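Local coordinates for protein inositol-3-phosphate synthase (Caenorhabditis elegans, PDB 1VKO) that binds nicotinamide-adenine-dinucleotide in a Rossmann-type domain, with pyrophosphate bound close by, and is built as an assembly of four chains, at residues S157-N165 / G208-P216; L447-A458 / L476-K484. One frame throughout, in Å; residues are numbered along the deposited sequence.

Contact 1: S157-N165 / G208-P216. With NAD (nicotinamide-adenine-dinucleotide), chain G.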
loop_
_atom_site.group_PDB
_atom_site.type_symbol
_atom_site.label_atom_id
_atom_site.label_comp_id
_atom_site.label_asym_id
_atom_site.label_seq_id
_atom_site.Cartn_x
_atom_site.Cartn_y
_atom_site.Cartn_z
ATOM N N SER A 157 28.538 16.844 -24.704
ATOM C CA SER A 157 27.804 16.895 -25.948
ATOM C C SER A 157 27.132 15.511 -26.185
ATOM O O SER A 157 27.005 14.701 -25.248
ATOM C CB SER A 157 28.767 17.206 -27.082
ATOM O OG SER A 157 28.049 17.386 -28.289
ATOM N N GLY A 158 26.706 15.265 -27.419
ATOM C CA GLY A 158 26.235 13.989 -27.835
ATOM C C GLY A 158 25.282 14.045 -29.001
ATOM O O GLY A 158 25.248 15.030 -29.739
ATOM N N TRP A 159 24.497 12.971 -29.156
ATOM C CA TRP A 159 23.686 12.792 -30.354
ATOM C C TRP A 159 22.219 12.511 -30.083
ATOM O O TRP A 159 21.866 11.915 -29.071
ATOM C CB TRP A 159 24.209 11.636 -31.153
ATOM C CG TRP A 159 25.659 11.682 -31.515
ATOM C CD1 TRP A 159 26.205 12.140 -32.687
ATOM C CD2 TRP A 159 26.744 11.182 -30.731
ATOM N NE1 TRP A 159 27.569 11.981 -32.653
ATOM C CE2 TRP A 159 27.928 11.400 -31.467
ATOM C CE3 TRP A 159 26.843 10.601 -29.457
ATOM C CZ2 TRP A 159 29.193 11.026 -30.984
ATOM C CZ3 TRP A 159 28.076 10.201 -28.996
ATOM C CH2 TRP A 159 29.246 10.430 -29.754
ATOM N N ASP A 160 21.365 12.899 -31.012
ATOM C CA ASP A 160 19.986 12.525 -30.896
ATOM C C ASP A 160 19.311 12.476 -32.235
ATOM O O ASP A 160 19.502 13.380 -33.027
ATOM C CB ASP A 160 19.233 13.471 -29.982
ATOM C CG ASP A 160 18.081 12.770 -29.240
ATOM O OD1 ASP A 160 17.202 12.206 -29.893
ATOM O OD2 ASP A 160 17.994 12.717 -28.005
ATOM N N ILE A 161 18.524 11.419 -32.478
ATOM C CA ILE A 161 17.707 11.323 -33.691
ATOM C C ILE A 161 16.664 12.462 -33.777
ATOM O O ILE A 161 16.109 12.719 -34.844
ATOM C CB ILE A 161 17.031 9.947 -33.811
ATOM C CG1 ILE A 161 16.035 9.719 -32.656
ATOM C CG2 ILE A 161 18.101 8.827 -33.884
ATOM C CD1 ILE A 161 15.120 8.434 -32.782
ATOM N N SER A 162 16.415 13.149 -32.662
ATOM C CA SER A 162 15.520 14.321 -32.645
ATOM C C SER A 162 16.324 15.610 -32.582
ATOM O O SER A 162 17.207 15.747 -31.729
ATOM C CB SER A 162 14.603 14.294 -31.433
ATOM O OG SER A 162 13.813 15.478 -31.453
ATOM N N ASP A 163 16.021 16.569 -33.446
ATOM C CA ASP A 163 16.865 17.777 -33.486
ATOM C C ASP A 163 16.510 18.863 -32.467
ATOM O O ASP A 163 17.210 19.899 -32.388
ATOM C CB ASP A 163 16.971 18.359 -34.909
ATOM C CG ASP A 163 15.684 18.965 -35.383
ATOM O OD1 ASP A 163 14.631 18.707 -34.756
ATOM O OD2 ASP A 163 15.629 19.715 -36.376
ATOM N N SER A 164 15.427 18.645 -31.705
ATOM C CA SER A 164 15.004 19.557 -30.648
ATOM C C SER A 164 16.171 19.993 -29.792
ATOM O O SER A 164 16.988 19.152 -29.377
ATOM C CB SER A 164 13.967 18.891 -29.760
ATOM O OG SER A 164 12.826 18.550 -30.522
ATOM N N ASN A 165 16.249 21.294 -29.526
ATOM C CA ASN A 165 17.299 21.852 -28.664
ATOM C C ASN A 165 16.961 21.534 -27.211
ATOM O O ASN A 165 15.800 21.325 -26.877
ATOM C CB ASN A 165 17.403 23.380 -28.840
ATOM C CG ASN A 165 16.144 24.093 -28.403
ATOM O OD1 ASN A 165 15.876 24.235 -27.192
ATOM N ND2 ASN A 165 15.332 24.503 -29.374
ATOM N N GLY A 208 9.235 6.605 -35.000
ATOM C CA GLY A 208 9.474 7.048 -36.388
ATOM C C GLY A 208 9.286 8.539 -36.583
ATOM O O GLY A 208 10.183 9.218 -37.081
ATOM N N ASP A 209 8.104 9.023 -36.186
ATOM C CA ASP A 209 7.763 10.454 -36.051
ATOM C C ASP A 209 8.852 11.370 -35.446
ATOM O O ASP A 209 8.990 12.527 -35.864
ATOM C CB ASP A 209 6.492 10.609 -35.180
ATOM C CG ASP A 209 5.212 10.796 -35.996
ATOM O OD1 ASP A 209 5.300 11.163 -37.196
ATOM O OD2 ASP A 209 4.068 10.622 -35.498
ATOM N N ARG A 210 9.587 10.864 -34.455
ATOM C CA ARG A 210 10.540 11.675 -33.685
ATOM C C ARG A 210 11.890 11.837 -34.397
ATOM O O ARG A 210 12.669 12.748 -34.091
ATOM C CB ARG A 210 10.728 11.056 -32.291
ATOM C CG ARG A 210 11.724 11.736 -31.366
ATOM C CD ARG A 210 12.169 10.867 -30.203
ATOM N NE ARG A 210 11.379 11.155 -29.014
ATOM C CZ ARG A 210 11.714 12.025 -28.067
ATOM N NH1 ARG A 210 12.855 12.710 -28.155
ATOM N NH2 ARG A 210 10.901 12.202 -27.025
ATOM N N ALA A 211 12.149 10.969 -35.364
ATOM C CA ALA A 211 13.468 10.848 -35.945
ATOM C C ALA A 211 13.639 11.753 -37.162
ATOM O O ALA A 211 13.315 11.348 -38.286
ATOM C CB ALA A 211 13.739 9.392 -36.292
ATOM N N ASN A 212 14.127 12.981 -36.924
ATOM C CA ASN A 212 14.321 13.956 -37.965
ATOM C C ASN A 212 15.755 14.508 -38.009
ATOM O O ASN A 212 16.014 15.514 -38.650
ATOM C CB ASN A 212 13.309 15.086 -37.785
ATOM C CG ASN A 212 13.703 16.089 -36.688
ATOM O OD1 ASN A 212 14.626 15.865 -35.892
ATOM N ND2 ASN A 212 13.002 17.209 -36.661
ATOM N N ASN A 213 16.667 13.839 -37.311
ATOM C CA ASN A 213 18.068 14.245 -37.146
ATOM C C ASN A 213 18.942 12.993 -37.331
ATOM O O ASN A 213 19.589 12.547 -36.389
ATOM C CB ASN A 213 18.257 14.809 -35.726
ATOM C CG ASN A 213 19.463 15.709 -35.580
ATOM O OD1 ASN A 213 19.867 16.385 -36.517
ATOM N ND2 ASN A 213 20.036 15.745 -34.370
ATOM N N VAL A 214 18.942 12.412 -38.537
ATOM C CA VAL A 214 19.704 11.180 -38.797
ATOM C C VAL A 214 20.792 11.267 -39.868
ATOM O O VAL A 214 20.622 11.934 -40.887
ATOM C CB VAL A 214 18.776 9.918 -39.020
ATOM C CG1 VAL A 214 17.413 10.098 -38.347
ATOM C CG2 VAL A 214 18.619 9.560 -40.462
ATOM N N ILE A 215 21.907 10.579 -39.617
ATOM C CA ILE A 215 23.012 10.460 -40.582
ATOM C C ILE A 215 22.464 9.798 -41.856
ATOM O O ILE A 215 21.874 8.735 -41.753
ATOM C CB ILE A 215 24.176 9.540 -40.010
ATOM C CG1 ILE A 215 24.556 9.838 -38.545
ATOM C CG2 ILE A 215 25.391 9.554 -40.911
ATOM C CD1 ILE A 215 24.991 11.196 -38.278
ATOM N N PRO A 216 22.660 10.384 -43.047
ATOM C CA PRO A 216 22.151 9.782 -44.302
ATOM C C PRO A 216 22.755 8.391 -44.609
ATOM O O PRO A 216 23.731 7.992 -43.980
ATOM C CB PRO A 216 22.584 10.789 -45.359
ATOM C CG PRO A 216 22.776 12.082 -44.625
ATOM C CD PRO A 216 23.350 11.664 -43.300
HETATM P PA NAD G . 13.851 9.207 -23.465
HETATM O O1A NAD G . 12.951 8.798 -24.530
HETATM O O2A NAD G . 13.328 10.441 -22.855
HETATM O O5B NAD G . 15.295 9.364 -24.101
HETATM C C5B NAD G . 15.624 8.695 -25.282
HETATM C C4B NAD G . 16.213 9.719 -26.235
HETATM O O4B NAD G . 17.117 9.057 -27.091
HETATM C C3B NAD G . 15.171 10.352 -27.113
HETATM O O3B NAD G . 15.616 11.690 -27.271
HETATM C C2B NAD G . 15.316 9.704 -28.461
HETATM O O2B NAD G . 15.222 10.780 -29.392
HETATM C C1B NAD G . 16.768 9.235 -28.432
HETATM N N9A NAD G . 17.197 8.103 -29.293
HETATM C C8A NAD G . 16.543 6.960 -29.637
HETATM N N7A NAD G . 17.341 6.246 -30.463
HETATM C C5A NAD G . 18.502 6.893 -30.673
HETATM C C6A NAD G . 19.642 6.634 -31.454
HETATM N N6A NAD G . 19.762 5.566 -32.260
HETATM N N1A NAD G . 20.660 7.553 -31.457
HETATM C C2A NAD G . 20.556 8.711 -30.742
HETATM N N3A NAD G . 19.428 8.960 -30.030
HETATM C C4A NAD G . 18.408 8.077 -29.969
HETATM O O3 NAD G . 14.063 8.037 -22.364
HETATM P PN NAD G . 14.886 8.333 -21.033
HETATM O O1N NAD G . 15.806 9.462 -21.330
HETATM O O2N NAD G . 13.918 8.467 -19.941
HETATM O O5D NAD G . 15.876 7.065 -20.831
HETATM C C5D NAD G . 16.651 6.566 -21.907
HETATM C C4D NAD G . 17.110 5.105 -21.734
HETATM O O4D NAD G . 17.639 4.905 -20.447
HETATM C C3D NAD G . 15.992 4.071 -21.912
HETATM O O3D NAD G . 16.504 2.979 -22.624
HETATM C C2D NAD G . 15.771 3.554 -20.513
HETATM O O2D NAD G . 15.352 2.202 -20.422
HETATM C C1D NAD G . 17.154 3.683 -19.936
HETATM N N1N NAD G . 16.982 3.610 -18.489
HETATM C C2N NAD G . 16.257 4.562 -17.843
HETATM C C3N NAD G . 16.085 4.455 -16.481
HETATM C C7N NAD G . 15.633 5.684 -15.787
HETATM O O7N NAD G . 15.327 6.777 -16.633
HETATM N N7N NAD G . 15.561 5.713 -14.451
HETATM C C4N NAD G . 16.660 3.393 -15.755
HETATM C C5N NAD G . 17.374 2.430 -16.433
HETATM C C6N NAD G . 17.527 2.541 -17.823
#
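Asn213 swings its CG to the far side from its own backbone N (chi1 -159°), which carries the amide up to Asp160. Asn212 instead tucks CG between its backbone N and carbonyl carbon (chi1 79°), which turns its amide toward Asp163. Asn213 ND2 then reaches Asp160 O at 2.8 Å, almost in line with the C=O bond. The same nitrogen also bonds Pro193 O. Asn212 OD1 takes the N-H of Asp163 at 2.9 Å, in its carbonyl plane. Its ND2 returns a weak bond to Asp163 OD1. The carboxylate of Asp163 and the amide of Asn212 stand nearly perpendicular, 86° apart. Ile161 O collects two weak bonds, from the backbone N of Asn212 and of Asn213.

These bonds fix the bend after strand 154-159, the outermost strand, within this chain, of the parallel Rossmann sheet. Asp160 OD1 accepts from Ser162 N at 3.0 Å, an Asx turn that steadies the carboxylate. The carboxylate grips both hydroxyls of the NAD adenosine ribose. O2B donates to OD1 at a very short 2.5 Å, and O3B donates to OD2 at 2.7 Å. Gly85 N also bonds OD2. Arg210 lays one face of its guanidinium over NAD C3B, and its NH1 makes a weak bond to O2B. On the adenine, Ile161 CG2 lies 3.6 Å from NAD C6A. The CD1 of Ile161 also meets Ala211 CB at 3.9 Å.

An acidic side chain holding both ribose hydroxyls after the second strand is the classic signature of NAD-binding Rossmann folds. Its negative charge would probably disfavour a phosphate on O2B, consistent with NAD being the nucleotide found here.

Contact 2: L447-A458 / L476-K484; sequences LIYDLAILTELA and LSILSLLLK. With POP (pyrophosphate 2-), chain H.
Leu451 and Leu482 meet at the middle of an antiparallel pairing of an alpha helix with a 3-10 segment, packed beside the parallel Rossmann sheet. Residues 447-458 of helix 440-458 lie against the short 3-10 segment 477-482. The site is buried near the centre of the chain.

Apolar contacts join the two segments. Leu482 sets CG beside its backbone N (chi1 -72°), and its branches spread among helix side chains. Its CD2 meets Leu454 CD1 at 3.7 Å, while its CD1 faces Leu447 CG. The side chains of Leu451 and Leu482 lie alongside, pointing opposite ways, with Leu451 CD2 3.7 Å from Leu482 CB. The same methyl of Leu451 leans on Leu483. Leu479 forks over the helix: CD2 touches Leu454 CB at 3.5 Å, and CD1 touches both Leu451 CD2 and Thr455 OG1. At the far end Leu476 CD1 touches Ala458 CB at 3.5 Å. Ile297 of strand 295-298 packs on Leu451, Thr455 and Leu479.

The polar side chains find their partners within the helix or beyond the two segments. Thr455 OG1 bonds back to Leu451 O at 2.9 Å, from the face of that carbonyl opposite Thr455 N. Asp450 sends its carboxylate to Ser119, Thr121 and Val120, leaving CB against Leu482.

Two residues past the 3-10 segment, Lys484 hydrogen-bonds to the pyrophosphate. Its chain bends at the last torsion, and Lys484 NZ donates to pyrophosphate O5 at 2.6 Å and to the bridging O at 2.9 Å.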
loop_
_atom_site.group_PDB
_atom_site.type_symbol
_atom_site.label_atom_id
_atom_site.label_comp_id
_atom_site.label_asym_id
_atom_site.label_seq_id
_atom_site.Cartn_x
_atom_site.Cartn_y
_atom_site.Cartn_z
ATOM N N LEU A 447 23.182 9.093 -11.668
ATOM C CA LEU A 447 23.870 7.830 -11.956
ATOM C C LEU A 447 24.682 7.963 -13.226
ATOM O O LEU A 447 25.699 7.299 -13.418
ATOM C CB LEU A 447 22.872 6.673 -12.101
ATOM C CG LEU A 447 22.396 5.840 -10.900
ATOM C CD1 LEU A 447 21.980 6.669 -9.714
ATOM C CD2 LEU A 447 21.247 4.931 -11.315
ATOM N N ILE A 448 24.225 8.816 -14.117
ATOM C CA ILE A 448 25.013 9.113 -15.266
ATOM C C ILE A 448 26.265 9.847 -14.785
ATOM O O ILE A 448 27.355 9.551 -15.262
ATOM C CB ILE A 448 24.241 9.940 -16.277
ATOM C CG1 ILE A 448 23.204 9.061 -16.999
ATOM C CG2 ILE A 448 25.239 10.566 -17.287
ATOM C CD1 ILE A 448 22.179 9.832 -17.767
ATOM N N TYR A 449 26.133 10.769 -13.819
ATOM C CA TYR A 449 27.323 11.470 -13.339
ATOM C C TYR A 449 28.237 10.482 -12.638
ATOM O O TYR A 449 29.423 10.546 -12.831
ATOM C CB TYR A 449 27.044 12.649 -12.405
ATOM C CG TYR A 449 26.058 13.663 -12.867
ATOM C CD1 TYR A 449 26.002 14.081 -14.182
ATOM C CD2 TYR A 449 25.172 14.226 -11.956
ATOM C CE1 TYR A 449 25.081 15.054 -14.589
ATOM C CE2 TYR A 449 24.255 15.191 -12.339
ATOM C CZ TYR A 449 24.220 15.594 -13.642
ATOM O OH TYR A 449 23.265 16.487 -14.011
ATOM N N ASP A 450 27.697 9.527 -11.879
ATOM C CA ASP A 450 28.569 8.592 -11.183
ATOM C C ASP A 450 29.316 7.658 -12.115
ATOM O O ASP A 450 30.508 7.350 -11.878
ATOM C CB ASP A 450 27.815 7.755 -10.171
ATOM C CG ASP A 450 27.199 8.582 -9.039
ATOM O OD1 ASP A 450 27.867 9.530 -8.550
ATOM O OD2 ASP A 450 26.060 8.324 -8.560
ATOM N N LEU A 451 28.635 7.160 -13.151
ATOM C CA LEU A 451 29.301 6.221 -14.074
ATOM C C LEU A 451 30.485 6.935 -14.761
ATOM O O LEU A 451 31.618 6.441 -14.787
ATOM C CB LEU A 451 28.314 5.643 -15.090
ATOM C CG LEU A 451 27.220 4.690 -14.579
ATOM C CD1 LEU A 451 26.006 4.791 -15.489
ATOM C CD2 LEU A 451 27.696 3.243 -14.475
ATOM N N ALA A 452 30.229 8.118 -15.295
ATOM C CA ALA A 452 31.290 8.860 -15.937
ATOM C C ALA A 452 32.435 9.011 -14.923
ATOM O O ALA A 452 33.610 8.798 -15.262
ATOM C CB ALA A 452 30.777 10.224 -16.419
ATOM N N ILE A 453 32.086 9.329 -13.676
ATOM C CA ILE A 453 33.065 9.836 -12.724
ATOM C C ILE A 453 33.948 8.691 -12.231
ATOM O O ILE A 453 35.169 8.811 -12.139
ATOM C CB ILE A 453 32.361 10.656 -11.612
ATOM C CG1 ILE A 453 31.987 12.045 -12.167
ATOM C CG2 ILE A 453 33.223 10.790 -10.346
ATOM C CD1 ILE A 453 31.130 12.880 -11.253
ATOM N N LEU A 454 33.343 7.555 -11.960
ATOM C CA LEU A 454 34.123 6.407 -11.557
ATOM C C LEU A 454 34.980 5.877 -12.696
ATOM O O LEU A 454 36.033 5.272 -12.446
ATOM C CB LEU A 454 33.194 5.315 -11.022
ATOM C CG LEU A 454 32.513 5.754 -9.743
ATOM C CD1 LEU A 454 31.319 4.909 -9.473
ATOM C CD2 LEU A 454 33.481 5.812 -8.525
ATOM N N THR A 455 34.544 6.094 -13.946
ATOM C CA THR A 455 35.332 5.673 -15.107
ATOM C C THR A 455 36.634 6.471 -15.249
ATOM O O THR A 455 37.701 5.883 -15.403
ATOM C CB THR A 455 34.520 5.742 -16.398
ATOM O OG1 THR A 455 33.445 4.800 -16.332
ATOM C CG2 THR A 455 35.363 5.231 -17.575
ATOM N N GLU A 456 36.530 7.800 -15.191
ATOM C CA GLU A 456 37.704 8.667 -15.262
ATOM C C GLU A 456 38.668 8.356 -14.126
ATOM O O GLU A 456 39.885 8.408 -14.309
ATOM C CB GLU A 456 37.303 10.138 -15.206
ATOM C CG GLU A 456 38.394 11.110 -15.632
ATOM C CD GLU A 456 39.472 11.299 -14.586
ATOM O OE1 GLU A 456 39.119 11.423 -13.393
ATOM O OE2 GLU A 456 40.681 11.338 -14.951
ATOM N N LEU A 457 38.120 8.043 -12.953
ATOM C CA LEU A 457 38.933 7.680 -11.812
ATOM C C LEU A 457 39.649 6.380 -12.122
ATOM O O LEU A 457 40.863 6.292 -11.949
ATOM C CB LEU A 457 38.110 7.560 -10.524
ATOM C CG LEU A 457 38.812 6.761 -9.404
ATOM C CD1 LEU A 457 40.085 7.481 -8.889
ATOM C CD2 LEU A 457 37.889 6.404 -8.273
ATOM N N ALA A 458 38.926 5.371 -12.591
ATOM C CA ALA A 458 39.583 4.106 -12.908
ATOM C C ALA A 458 40.674 4.299 -13.987
ATOM O O ALA A 458 41.693 3.572 -14.015
ATOM C CB ALA A 458 38.559 3.056 -13.321
ATOM N N LEU A 476 34.713 -2.870 -16.613
ATOM C CA LEU A 476 34.859 -2.398 -15.264
ATOM C C LEU A 476 33.664 -2.588 -14.380
ATOM O O LEU A 476 32.779 -1.720 -14.263
ATOM C CB LEU A 476 35.610 -1.053 -15.133
ATOM C CG LEU A 476 34.975 0.327 -15.149
ATOM C CD1 LEU A 476 36.060 1.353 -15.121
ATOM C CD2 LEU A 476 34.200 0.456 -16.386
ATOM N N SER A 477 33.663 -3.773 -13.764
ATOM C CA SER A 477 32.594 -4.253 -12.930
ATOM C C SER A 477 32.372 -3.478 -11.640
ATOM O O SER A 477 31.295 -3.558 -11.081
ATOM C CB SER A 477 32.774 -5.755 -12.637
ATOM O OG SER A 477 34.101 -6.080 -12.238
ATOM N N ILE A 478 33.355 -2.722 -11.167
ATOM C CA ILE A 478 33.152 -1.861 -9.996
ATOM C C ILE A 478 32.020 -0.856 -10.173
ATOM O O ILE A 478 31.613 -0.206 -9.199
ATOM C CB ILE A 478 34.444 -1.076 -9.576
ATOM C CG1 ILE A 478 34.981 -0.189 -10.716
ATOM C CG2 ILE A 478 35.503 -2.001 -9.026
ATOM C CD1 ILE A 478 35.877 0.897 -10.208
ATOM N N LEU A 479 31.524 -0.730 -11.404
ATOM C CA LEU A 479 30.397 0.157 -11.721
ATOM C C LEU A 479 29.030 -0.477 -11.433
ATOM O O LEU A 479 27.983 0.147 -11.612
ATOM C CB LEU A 479 30.445 0.569 -13.206
ATOM C CG LEU A 479 31.649 1.357 -13.729
ATOM C CD1 LEU A 479 31.366 1.762 -15.160
ATOM C CD2 LEU A 479 31.895 2.573 -12.835
ATOM N N SER A 480 29.069 -1.714 -10.975
ATOM C CA SER A 480 27.899 -2.550 -10.736
ATOM C C SER A 480 26.821 -1.964 -9.864
ATOM O O SER A 480 25.647 -2.231 -10.091
ATOM C CB SER A 480 28.352 -3.854 -10.083
ATOM O OG SER A 480 29.040 -4.572 -11.045
ATOM N N LEU A 481 27.213 -1.207 -8.841
ATOM C CA LEU A 481 26.233 -0.610 -7.928
ATOM C C LEU A 481 25.299 0.310 -8.650
ATOM O O LEU A 481 24.189 0.548 -8.181
ATOM C CB LEU A 481 26.883 0.103 -6.722
ATOM C CG LEU A 481 27.623 1.427 -6.844
ATOM C CD1 LEU A 481 27.819 2.077 -5.436
ATOM C CD2 LEU A 481 28.943 1.135 -7.513
ATOM N N LEU A 482 25.753 0.818 -9.792
ATOM C CA LEU A 482 24.954 1.725 -10.583
ATOM C C LEU A 482 24.104 1.005 -11.634
ATOM O O LEU A 482 23.291 1.637 -12.315
ATOM C CB LEU A 482 25.850 2.791 -11.260
ATOM C CG LEU A 482 26.493 3.904 -10.418
ATOM C CD1 LEU A 482 25.725 4.148 -9.144
ATOM C CD2 LEU A 482 27.929 3.620 -10.094
ATOM N N LEU A 483 24.284 -0.312 -11.763
ATOM C CA LEU A 483 23.758 -1.020 -12.932
ATOM C C LEU A 483 22.977 -2.268 -12.556
ATOM O O LEU A 483 23.338 -2.943 -11.589
ATOM C CB LEU A 483 24.909 -1.366 -13.886
ATOM C CG LEU A 483 25.666 -0.181 -14.518
ATOM C CD1 LEU A 483 26.971 -0.674 -15.122
ATOM C CD2 LEU A 483 24.825 0.648 -15.535
ATOM N N LYS A 484 21.932 -2.564 -13.340
ATOM C CA LYS A 484 20.970 -3.615 -13.043
ATOM C C LYS A 484 21.484 -4.962 -13.416
ATOM O O LYS A 484 21.247 -5.938 -12.692
ATOM C CB LYS A 484 19.708 -3.451 -13.852
ATOM C CG LYS A 484 18.660 -2.641 -13.199
ATOM C CD LYS A 484 17.322 -2.934 -13.875
ATOM C CE LYS A 484 16.419 -1.738 -13.692
ATOM N NZ LYS A 484 16.838 -0.571 -14.540
HETATM P P1 POP H . 14.409 0.539 -11.718
HETATM O O1 POP H . 15.594 0.684 -10.775
HETATM O O2 POP H . 13.284 1.442 -11.271
HETATM O O3 POP H . 13.921 -0.902 -11.691
HETATM O O POP H . 14.860 1.005 -13.217
HETATM P P2 POP H . 13.928 1.036 -14.555
HETATM O O4 POP H . 13.480 2.477 -14.780
HETATM O O5 POP H . 14.751 0.514 -15.725
HETATM O O6 POP H . 12.647 0.196 -14.504
#

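After four strands near the N terminus, strand 77-82 enters the parallel sheet, next to its edge strand in this chain. Strand 154-159 is that edge, and contact 1 then closes a 42-residue loop that holds helices 168-173 and 178-188. The chain goes on through helix 220-238, the remaining parallel strands and the mixed sheet before reaching helix 440-458. Contact 2 closes a much shorter loop, which carries strands 461-464 and 469-470 of the antiparallel sheet. The contacts are in series and neither nest nor cross. The centres of contacts 1 and 2 lie about 27 Å apart. Both border the same parallel sheet, and NAD spans them, from Asp160 in contact 1 to Lys484 in contact 2.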